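Local coordinates for protein D-threo-3-hydroxyaspartate dehydratase (Delftia, PDB 3WQC) that catalyses the pyridoxal-phosphate-dependent deamination of D-threo-3-hydroxyaspartate to oxaloacetate and ammonium, and also acts on L-threo- and L-erythro-3-hydroxyaspartate and D-serine, at residues D28-N33 / V58-A63; L117-V122 / R167-G172; D157-L162 / A210-A215. All blocks are in the same frame, centred on the assembly; numbering follows the deposited sequence.

Contact 1: residues D28-N33 / V58-A63; sequences DRMQRN and VPVAAA
Met30 and Gln31 of helix 27-44 reach across to Val60 and Ala63 of helix 58-66; the axes of the two short segments approach to 11.2 Å, with 44° between their directions. Met30 comes first. With CG anti to the backbone N (chi1 -177°) its chain stretches straight out toward the other helix, then bends at chi3, so that SD lies 4.2 Å from Val60 CG1 while CE turns to meet Ala63 CB at 4.0 Å. A long, unbranched thioether suits axes this far apart: it reaches across to the Val60 methyl and the small Ala63. Ile25 of strand 22-26 touches both Met30 and Val60, joining them to the buried side. Next, Gln31 lies at the exposed margin. Its chain folds at chi2 and brings OE1 to 3.6 Å from Ala63 CB, a van der Waals touch, while NE2 donates to a water at 3.2 Å. The same water donates to Ala63 O at 2.7 Å, bridging the two segments, between which there is no direct hydrogen bond. Val60 also touches Trp384 of strand 381-385, so this oblique helix-helix packing lies where the TIM barrel meets the second, beta-rich part of an alanine-racemase-like (fold-type III) PLP enzyme.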
loop_
_atom_site.group_PDB
_atom_site.type_symbol
_atom_site.label_atom_id
_atom_site.label_comp_id
_atom_site.label_asym_id
_atom_site.label_seq_id
_atom_site.Cartn_x
_atom_site.Cartn_y
_atom_site.Cartn_z
ATOM N N ASP B 28 -15.932 16.488 10.658
ATOM C CA ASP B 28 -17.311 16.403 11.157
ATOM C C ASP B 28 -17.857 14.976 10.974
ATOM O O ASP B 28 -18.516 14.435 11.895
ATOM C CB ASP B 28 -18.179 17.467 10.440
ATOM C CG ASP B 28 -17.873 18.969 10.965
ATOM O OD1 ASP B 28 -16.828 19.317 11.648
ATOM O OD2 ASP B 28 -18.713 19.842 10.670
ATOM N N ARG B 29 -17.551 14.326 9.805
ATOM C CA ARG B 29 -17.993 12.916 9.619
ATOM C C ARG B 29 -17.253 12.014 10.577
ATOM O O ARG B 29 -17.875 11.091 11.152
ATOM C CB ARG B 29 -17.686 12.425 8.214
ATOM C CG ARG B 29 -18.610 13.089 7.195
ATOM C CD ARG B 29 -18.323 12.552 5.791
ATOM N NE ARG B 29 -19.242 13.151 4.791
ATOM C CZ ARG B 29 -19.372 12.652 3.550
ATOM N NH1 ARG B 29 -18.727 11.515 3.141
ATOM N NH2 ARG B 29 -20.224 13.234 2.726
ATOM N N MET B 30 -15.948 12.257 10.779
ATOM C CA MET B 30 -15.141 11.400 11.725
ATOM C C MET B 30 -15.756 11.534 13.151
ATOM O O MET B 30 -15.980 10.479 13.845
ATOM C CB MET B 30 -13.690 11.825 11.811
ATOM C CG MET B 30 -12.840 10.935 12.709
ATOM S SD MET B 30 -11.238 11.647 13.083
ATOM C CE MET B 30 -11.612 12.980 14.288
ATOM N N GLN B 31 -16.106 12.734 13.591
ATOM C CA GLN B 31 -16.707 12.874 14.940
ATOM C C GLN B 31 -18.049 12.194 15.055
ATOM O O GLN B 31 -18.332 11.589 16.111
ATOM C CB GLN B 31 -16.873 14.348 15.252
ATOM C CG GLN B 31 -15.540 14.827 15.732
ATOM C CD GLN B 31 -15.041 14.193 17.092
ATOM O OE1 GLN B 31 -13.921 14.280 17.329
ATOM N NE2 GLN B 31 -15.918 13.652 17.948
ATOM N N ARG B 32 -18.877 12.194 13.996
ATOM C CA ARG B 32 -20.204 11.473 14.009
ATOM C C ARG B 32 -19.901 9.992 14.146
ATOM O O ARG B 32 -20.604 9.277 14.849
ATOM C CB ARG B 32 -21.081 11.657 12.740
ATOM C CG ARG B 32 -21.876 12.986 12.731
ATOM C CD ARG B 32 -22.364 13.378 11.343
ATOM N NE ARG B 32 -21.896 14.767 11.294
ATOM C CZ ARG B 32 -21.378 15.400 10.238
ATOM N NH1 ARG B 32 -21.307 14.794 9.046
ATOM N NH2 ARG B 32 -20.899 16.633 10.393
ATOM N N ASN B 33 -18.900 9.471 13.425
ATOM C CA ASN B 33 -18.599 8.000 13.515
ATOM C C ASN B 33 -18.121 7.638 14.921
ATOM O O ASN B 33 -18.522 6.590 15.441
ATOM C CB ASN B 33 -17.480 7.699 12.483
ATOM C CG ASN B 33 -17.949 7.819 11.039
ATOM O OD1 ASN B 33 -19.168 7.818 10.740
ATOM N ND2 ASN B 33 -16.973 7.930 10.098
ATOM N N VAL B 58 -2.015 9.863 16.234
ATOM C CA VAL B 58 -2.220 10.322 17.631
ATOM C C VAL B 58 -3.487 11.181 17.770
ATOM O O VAL B 58 -4.340 10.903 18.640
ATOM C CB VAL B 58 -0.959 10.973 18.189
ATOM C CG1 VAL B 58 -1.206 11.711 19.491
ATOM C CG2 VAL B 58 0.109 9.888 18.374
ATOM N N PRO B 59 -3.677 12.193 16.900
ATOM C CA PRO B 59 -4.881 13.040 17.096
ATOM C C PRO B 59 -6.187 12.313 16.824
ATOM O O PRO B 59 -7.223 12.657 17.390
ATOM C CB PRO B 59 -4.723 14.223 16.084
ATOM C CG PRO B 59 -3.612 13.809 15.150
ATOM C CD PRO B 59 -2.738 12.800 15.907
ATOM N N VAL B 60 -6.151 11.284 15.968
ATOM C CA VAL B 60 -7.398 10.523 15.725
ATOM C C VAL B 60 -7.697 9.686 16.971
ATOM O O VAL B 60 -8.860 9.744 17.505
ATOM C CB VAL B 60 -7.295 9.576 14.534
ATOM C CG1 VAL B 60 -8.550 8.667 14.365
ATOM C CG2 VAL B 60 -7.057 10.396 13.227
ATOM N N ALA B 61 -6.714 9.003 17.547
ATOM C CA ALA B 61 -6.933 8.239 18.769
ATOM C C ALA B 61 -7.289 9.189 19.918
ATOM O O ALA B 61 -8.060 8.791 20.824
ATOM C CB ALA B 61 -5.647 7.473 19.122
ATOM N N ALA B 62 -6.742 10.423 19.920
ATOM C CA ALA B 62 -7.104 11.362 20.992
ATOM C C ALA B 62 -8.583 11.669 20.940
ATOM O O ALA B 62 -9.259 11.809 21.956
ATOM C CB ALA B 62 -6.295 12.682 20.904
ATOM N N ALA B 63 -9.148 11.833 19.756
ATOM C CA ALA B 63 -10.585 12.072 19.601
ATOM C C ALA B 63 -11.387 10.883 20.088
ATOM O O ALA B 63 -12.451 11.022 20.719
ATOM C CB ALA B 63 -10.971 12.411 18.152
HETATM O O HOH W 1 -13.999 13.271 20.533
#

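Contact 2: residues L117-V122 / R167-G172; sequences LIVDSV and RTLHDG
Val119, the last residue of strand 114-119, and Val122, the first of helix 122-135, face Thr168 and Leu169 on helix 159-171. The deeper touch joins Val119 CG2 to Leu169 CD1 at 4.3 Å. Val119 aims its CB at the helix, whereas the CB of Leu169 points neither at the strand nor away from it; Leu169 keeps CG anti to the carbonyl carbon (chi1 -68°) and is extended at chi2, which carries CD1 across to the strand. Both side chains also rest on Val141 of strand 140-146, while Ile165 and Ile128 add to the apolar surroundings of Val119. A branched valine suits the extended strand, and a leucine has the length to span from helix to sheet.

Nearer the surface, Val122 and Thr168 meet at about a right angle. CG1 of Val122, anti to its own nitrogen (chi1 173°), lies 4.1 Å from Thr168 OG1. This is a contact of a methyl with a hydroxyl oxygen, not a polar bond: OG1, set beside the backbone N, is hydrogen-bonded to the carbonyl of Ala164 one turn earlier. Threonine can therefore serve a partly buried helix face, its hydroxyl satisfied within its own helix, and its side chain touches Ala125 and Gln126 of helix 122-135. Between the two valines, Ser121 takes the N-cap position of that helix, its OG accepting from Ala124 N. This is the strand-to-outer-helix packing of parallel beta/alpha folds, here the TIM barrel of the alanine-racemase-like domain.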
loop_
_atom_site.group_PDB
_atom_site.type_symbol
_atom_site.label_atom_id
_atom_site.label_comp_id
_atom_site.label_asym_id
_atom_site.label_seq_id
_atom_site.Cartn_x
_atom_site.Cartn_y
_atom_site.Cartn_z
ATOM N N LEU B 117 -0.276 -8.843 25.783
ATOM C CA LEU B 117 0.102 -9.688 24.627
ATOM C C LEU B 117 -0.958 -10.781 24.453
ATOM O O LEU B 117 -1.724 -11.043 25.419
ATOM C CB LEU B 117 1.486 -10.364 24.891
ATOM C CG LEU B 117 2.571 -9.378 25.303
ATOM C CD1 LEU B 117 3.881 -10.137 25.576
ATOM C CD2 LEU B 117 2.805 -8.345 24.119
ATOM N N ILE B 118 -0.968 -11.450 23.303
ATOM C CA ILE B 118 -1.937 -12.516 23.070
ATOM C C ILE B 118 -1.195 -13.725 22.546
ATOM O O ILE B 118 -0.170 -13.626 21.843
ATOM C CB ILE B 118 -3.090 -12.076 22.118
ATOM C CG1 ILE B 118 -2.656 -11.996 20.655
ATOM C CG2 ILE B 118 -3.717 -10.753 22.623
ATOM C CD1 ILE B 118 -3.858 -11.752 19.715
ATOM N N VAL B 119 -1.737 -14.915 22.847
ATOM C CA VAL B 119 -1.198 -16.184 22.316
ATOM C C VAL B 119 -2.373 -17.094 21.959
ATOM O O VAL B 119 -3.488 -16.949 22.493
ATOM C CB VAL B 119 -0.235 -16.945 23.291
ATOM C CG1 VAL B 119 0.960 -16.055 23.621
ATOM C CG2 VAL B 119 -0.942 -17.410 24.551
ATOM N N ASP B 120 -2.055 -18.157 21.220
ATOM C CA ASP B 120 -3.030 -19.229 20.908
ATOM C C ASP B 120 -2.390 -20.611 20.874
ATOM O O ASP B 120 -3.005 -21.547 20.307
ATOM C CB ASP B 120 -3.821 -18.952 19.634
ATOM C CG ASP B 120 -3.004 -19.031 18.396
ATOM O OD1 ASP B 120 -1.781 -19.283 18.437
ATOM O OD2 ASP B 120 -3.595 -18.865 17.277
ATOM N N SER B 121 -1.211 -20.748 21.531
ATOM C CA SER B 121 -0.528 -22.005 21.486
ATOM C C SER B 121 0.221 -22.230 22.810
ATOM O O SER B 121 0.615 -21.271 23.473
ATOM C CB SER B 121 0.445 -22.089 20.287
ATOM O OG SER B 121 1.512 -21.151 20.453
ATOM N N VAL B 122 0.406 -23.516 23.119
ATOM C CA VAL B 122 1.222 -23.852 24.306
ATOM C C VAL B 122 2.661 -23.347 24.090
ATOM O O VAL B 122 3.274 -22.814 25.003
ATOM C CB VAL B 122 1.188 -25.362 24.513
ATOM C CG1 VAL B 122 2.178 -25.727 25.637
ATOM C CG2 VAL B 122 -0.238 -25.820 24.868
ATOM N N ARG B 167 -3.078 -22.835 31.921
ATOM C CA ARG B 167 -2.190 -23.316 32.999
ATOM C C ARG B 167 -0.763 -22.973 32.761
ATOM O O ARG B 167 -0.029 -22.633 33.671
ATOM C CB ARG B 167 -2.427 -24.817 33.189
ATOM C CG ARG B 167 -3.786 -25.111 33.764
ATOM C CD ARG B 167 -4.087 -26.596 33.719
ATOM N NE ARG B 167 -5.375 -26.868 34.378
ATOM C CZ ARG B 167 -6.110 -27.943 34.075
ATOM N NH1 ARG B 167 -5.752 -28.743 33.039
ATOM N NH2 ARG B 167 -7.253 -28.151 34.705
ATOM N N THR B 168 -0.309 -23.087 31.498
ATOM C CA THR B 168 1.102 -22.793 31.220
ATOM C C THR B 168 1.383 -21.335 31.664
ATOM O O THR B 168 2.409 -21.021 32.296
ATOM C CB THR B 168 1.396 -22.944 29.724
ATOM O OG1 THR B 168 1.217 -24.309 29.359
ATOM C CG2 THR B 168 2.826 -22.486 29.377
ATOM N N LEU B 169 0.439 -20.423 31.293
ATOM C CA LEU B 169 0.621 -19.022 31.702
ATOM C C LEU B 169 0.520 -18.828 33.212
ATOM O O LEU B 169 1.395 -18.215 33.859
ATOM C CB LEU B 169 -0.454 -18.141 30.983
ATOM C CG LEU B 169 -0.238 -18.057 29.461
ATOM C CD1 LEU B 169 -1.531 -17.434 28.832
ATOM C CD2 LEU B 169 1.022 -17.273 29.069
ATOM N N HIS B 170 -0.564 -19.386 33.797
ATOM C CA HIS B 170 -0.836 -19.111 35.229
ATOM C C HIS B 170 0.169 -19.783 36.176
ATOM O O HIS B 170 0.730 -19.171 37.092
ATOM C CB HIS B 170 -2.248 -19.568 35.517
ATOM C CG HIS B 170 -2.688 -19.275 36.907
ATOM N ND1 HIS B 170 -2.964 -18.011 37.325
ATOM C CD2 HIS B 170 -2.944 -20.089 37.967
ATOM C CE1 HIS B 170 -3.331 -18.027 38.636
ATOM N NE2 HIS B 170 -3.357 -19.282 39.011
ATOM N N ASP B 171 0.496 -21.080 35.870
ATOM C CA ASP B 171 1.435 -21.836 36.694
ATOM C C ASP B 171 2.826 -21.232 36.482
ATOM O O ASP B 171 3.691 -21.327 37.378
ATOM C CB ASP B 171 1.534 -23.277 36.249
ATOM C CG ASP B 171 0.278 -24.052 36.483
ATOM O OD1 ASP B 171 -0.593 -23.672 37.282
ATOM O OD2 ASP B 171 0.158 -25.162 35.818
ATOM N N GLY B 172 3.050 -20.622 35.288
ATOM C CA GLY B 172 4.323 -20.046 34.928
ATOM C C GLY B 172 4.547 -18.690 35.548
ATOM O O GLY B 172 5.620 -18.103 35.290
#

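Contact 3: residues D157-L162 / A210-A215; sequences DDTPLL and AEALRA
Leu162 and Thr159, in the first turn of helix 159-171, pack on Ala212 and Leu213 near the end of helix 192-215, joining two outer helices of the TIM-barrel domain. The tight part lies on the barrel side. Leu162 points toward the partner helix and sets CD1 4.1 Å from Ala212 CB, while CD2 of Leu213 lies 3.6 Å from the carbonyl O of Leu162 and 4.3 Å from its CB. Leu213 has CG anti to the carbonyl carbon (chi1 -73°), which brings CD2 to the carbonyl of Leu162 although its CB does not point at the partner helix. Ile143 and Ile145 of strand 140-146 touch Leu162, and Val179 of strand 175-180 touches Leu213, so both leucines reach from the helices to the sheet. Ala212 suits the interface because its single methyl lets the backbones come near, with CA of Thr159 and CA of Ala212 6.5 Å apart.

Toward solvent the contact thins to Thr159 OG1, 4.1 Å from the Ala212 CB methyl. At this outer end Asp158 is the N-cap of helix 159-171. Aspartate suits the place because its carboxylate can accept from a first-turn N-H that lacks a carbonyl partner within the helix: OD1 takes Leu161 N at 3.2 Å, met from above the carboxylate plane.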
loop_
_atom_site.group_PDB
_atom_site.type_symbol
_atom_site.label_atom_id
_atom_site.label_comp_id
_atom_site.label_asym_id
_atom_site.label_seq_id
_atom_site.Cartn_x
_atom_site.Cartn_y
_atom_site.Cartn_z
ATOM N N ASP B 157 -14.445 -24.379 21.539
ATOM C CA ASP B 157 -14.809 -25.629 22.176
ATOM C C ASP B 157 -13.618 -26.538 22.502
ATOM O O ASP B 157 -13.843 -27.676 22.943
ATOM C CB ASP B 157 -15.764 -26.403 21.358
ATOM C CG ASP B 157 -15.393 -26.517 20.014
ATOM O OD1 ASP B 157 -14.271 -26.035 19.568
ATOM O OD2 ASP B 157 -16.310 -27.002 19.341
ATOM N N ASP B 158 -12.389 -26.032 22.339
ATOM C CA ASP B 158 -11.200 -26.842 22.501
ATOM C C ASP B 158 -10.723 -26.719 23.967
ATOM O O ASP B 158 -9.625 -26.160 24.235
ATOM C CB ASP B 158 -10.114 -26.443 21.482
ATOM C CG ASP B 158 -8.988 -27.485 21.458
ATOM O OD1 ASP B 158 -8.911 -28.361 22.481
ATOM O OD2 ASP B 158 -8.147 -27.412 20.495
ATOM N N THR B 159 -11.551 -27.192 24.914
ATOM C CA THR B 159 -11.242 -27.063 26.367
ATOM C C THR B 159 -9.826 -27.574 26.653
ATOM O O THR B 159 -9.129 -26.953 27.446
ATOM C CB THR B 159 -12.331 -27.747 27.198
ATOM O OG1 THR B 159 -13.528 -26.975 26.964
ATOM C CG2 THR B 159 -12.093 -27.687 28.639
ATOM N N PRO B 160 -9.436 -28.752 26.162
ATOM C CA PRO B 160 -8.112 -29.252 26.591
ATOM C C PRO B 160 -6.974 -28.254 26.222
ATOM O O PRO B 160 -6.044 -28.042 27.033
ATOM C CB PRO B 160 -8.011 -30.591 25.860
ATOM C CG PRO B 160 -9.438 -31.069 25.718
ATOM C CD PRO B 160 -10.155 -29.745 25.340
ATOM N N LEU B 161 -7.042 -27.696 25.021
ATOM C CA LEU B 161 -5.934 -26.790 24.596
ATOM C C LEU B 161 -6.071 -25.458 25.344
ATOM O O LEU B 161 -5.054 -24.880 25.773
ATOM C CB LEU B 161 -5.922 -26.530 23.105
ATOM C CG LEU B 161 -4.920 -25.514 22.545
ATOM C CD1 LEU B 161 -3.522 -26.023 22.894
ATOM C CD2 LEU B 161 -5.082 -25.397 21.020
ATOM N N LEU B 162 -7.299 -24.951 25.533
ATOM C CA LEU B 162 -7.521 -23.695 26.342
ATOM C C LEU B 162 -6.885 -23.888 27.713
ATOM O O LEU B 162 -6.185 -22.984 28.221
ATOM C CB LEU B 162 -9.013 -23.373 26.612
ATOM C CG LEU B 162 -9.757 -22.747 25.584
ATOM C CD1 LEU B 162 -11.242 -22.676 26.042
ATOM C CD2 LEU B 162 -9.221 -21.282 25.419
ATOM N N ALA B 210 -14.116 -18.194 27.981
ATOM C CA ALA B 210 -13.814 -17.587 29.317
ATOM C C ALA B 210 -14.429 -18.528 30.399
ATOM O O ALA B 210 -13.782 -18.751 31.435
ATOM C CB ALA B 210 -14.406 -16.204 29.413
ATOM N N GLU B 211 -15.661 -18.966 30.128
ATOM C CA GLU B 211 -16.328 -19.798 31.165
ATOM C C GLU B 211 -15.615 -21.136 31.386
ATOM O O GLU B 211 -15.593 -21.681 32.511
ATOM C CB GLU B 211 -17.782 -20.028 30.820
ATOM C CG GLU B 211 -18.534 -18.728 30.997
ATOM C CD GLU B 211 -19.982 -18.813 30.535
ATOM O OE1 GLU B 211 -20.786 -17.854 30.755
ATOM O OE2 GLU B 211 -20.394 -19.838 29.941
ATOM N N ALA B 212 -15.025 -21.689 30.324
ATOM C CA ALA B 212 -14.247 -22.968 30.450
ATOM C C ALA B 212 -12.990 -22.698 31.308
ATOM O O ALA B 212 -12.678 -23.481 32.212
ATOM C CB ALA B 212 -13.892 -23.512 29.072
ATOM N N LEU B 213 -12.250 -21.604 31.016
ATOM C CA LEU B 213 -11.066 -21.312 31.825
ATOM C C LEU B 213 -11.473 -21.149 33.314
ATOM O O LEU B 213 -10.811 -21.665 34.208
ATOM C CB LEU B 213 -10.422 -20.005 31.312
ATOM C CG LEU B 213 -9.701 -20.170 29.957
ATOM C CD1 LEU B 213 -9.463 -18.717 29.438
ATOM C CD2 LEU B 213 -8.360 -20.920 30.125
ATOM N N ARG B 214 -12.533 -20.347 33.540
ATOM C CA ARG B 214 -12.910 -20.069 34.958
ATOM C C ARG B 214 -13.436 -21.359 35.629
ATOM O O ARG B 214 -13.196 -21.571 36.813
ATOM C CB ARG B 214 -14.041 -19.024 34.948
ATOM C CG ARG B 214 -13.499 -17.647 34.447
ATOM C CD ARG B 214 -14.819 -16.704 34.417
ATOM N NE ARG B 214 -14.620 -15.529 33.781
ATOM C CZ ARG B 214 -15.434 -14.972 32.946
ATOM N NH1 ARG B 214 -16.719 -15.419 32.691
ATOM N NH2 ARG B 214 -14.991 -13.914 32.383
ATOM N N ALA B 215 -14.080 -22.250 34.853
ATOM C CA ALA B 215 -14.561 -23.547 35.429
ATOM C C ALA B 215 -13.341 -24.408 35.890
ATOM O O ALA B 215 -13.479 -25.180 36.834
ATOM C CB ALA B 215 -15.421 -24.305 34.405
#

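In the fold
All three contacts are partly buried pairings in the alanine-racemase-like part, and none holds a direct hydrogen bond between its segments. Contact 1 stands apart, bordering the second sheet: its centre is about 13 Å from the centre of the chain, against about 27 and 29 Å for contacts 2 and 3, which lie farther out. Each combines buried with more exposed residues, but contact 1 alone pairs apolar packing with a water bridge. Contacts 2 and 3 share helix 159-171, which meets a strand end and helix start in one and helix 192-215 in the other. They touch directly, Val122 CG2 lying 3.8 Å from Leu161 CD1. Aliphatic side chains carry both, each with one partly exposed threonine, whereas contact 1 uses methionine and glutamine.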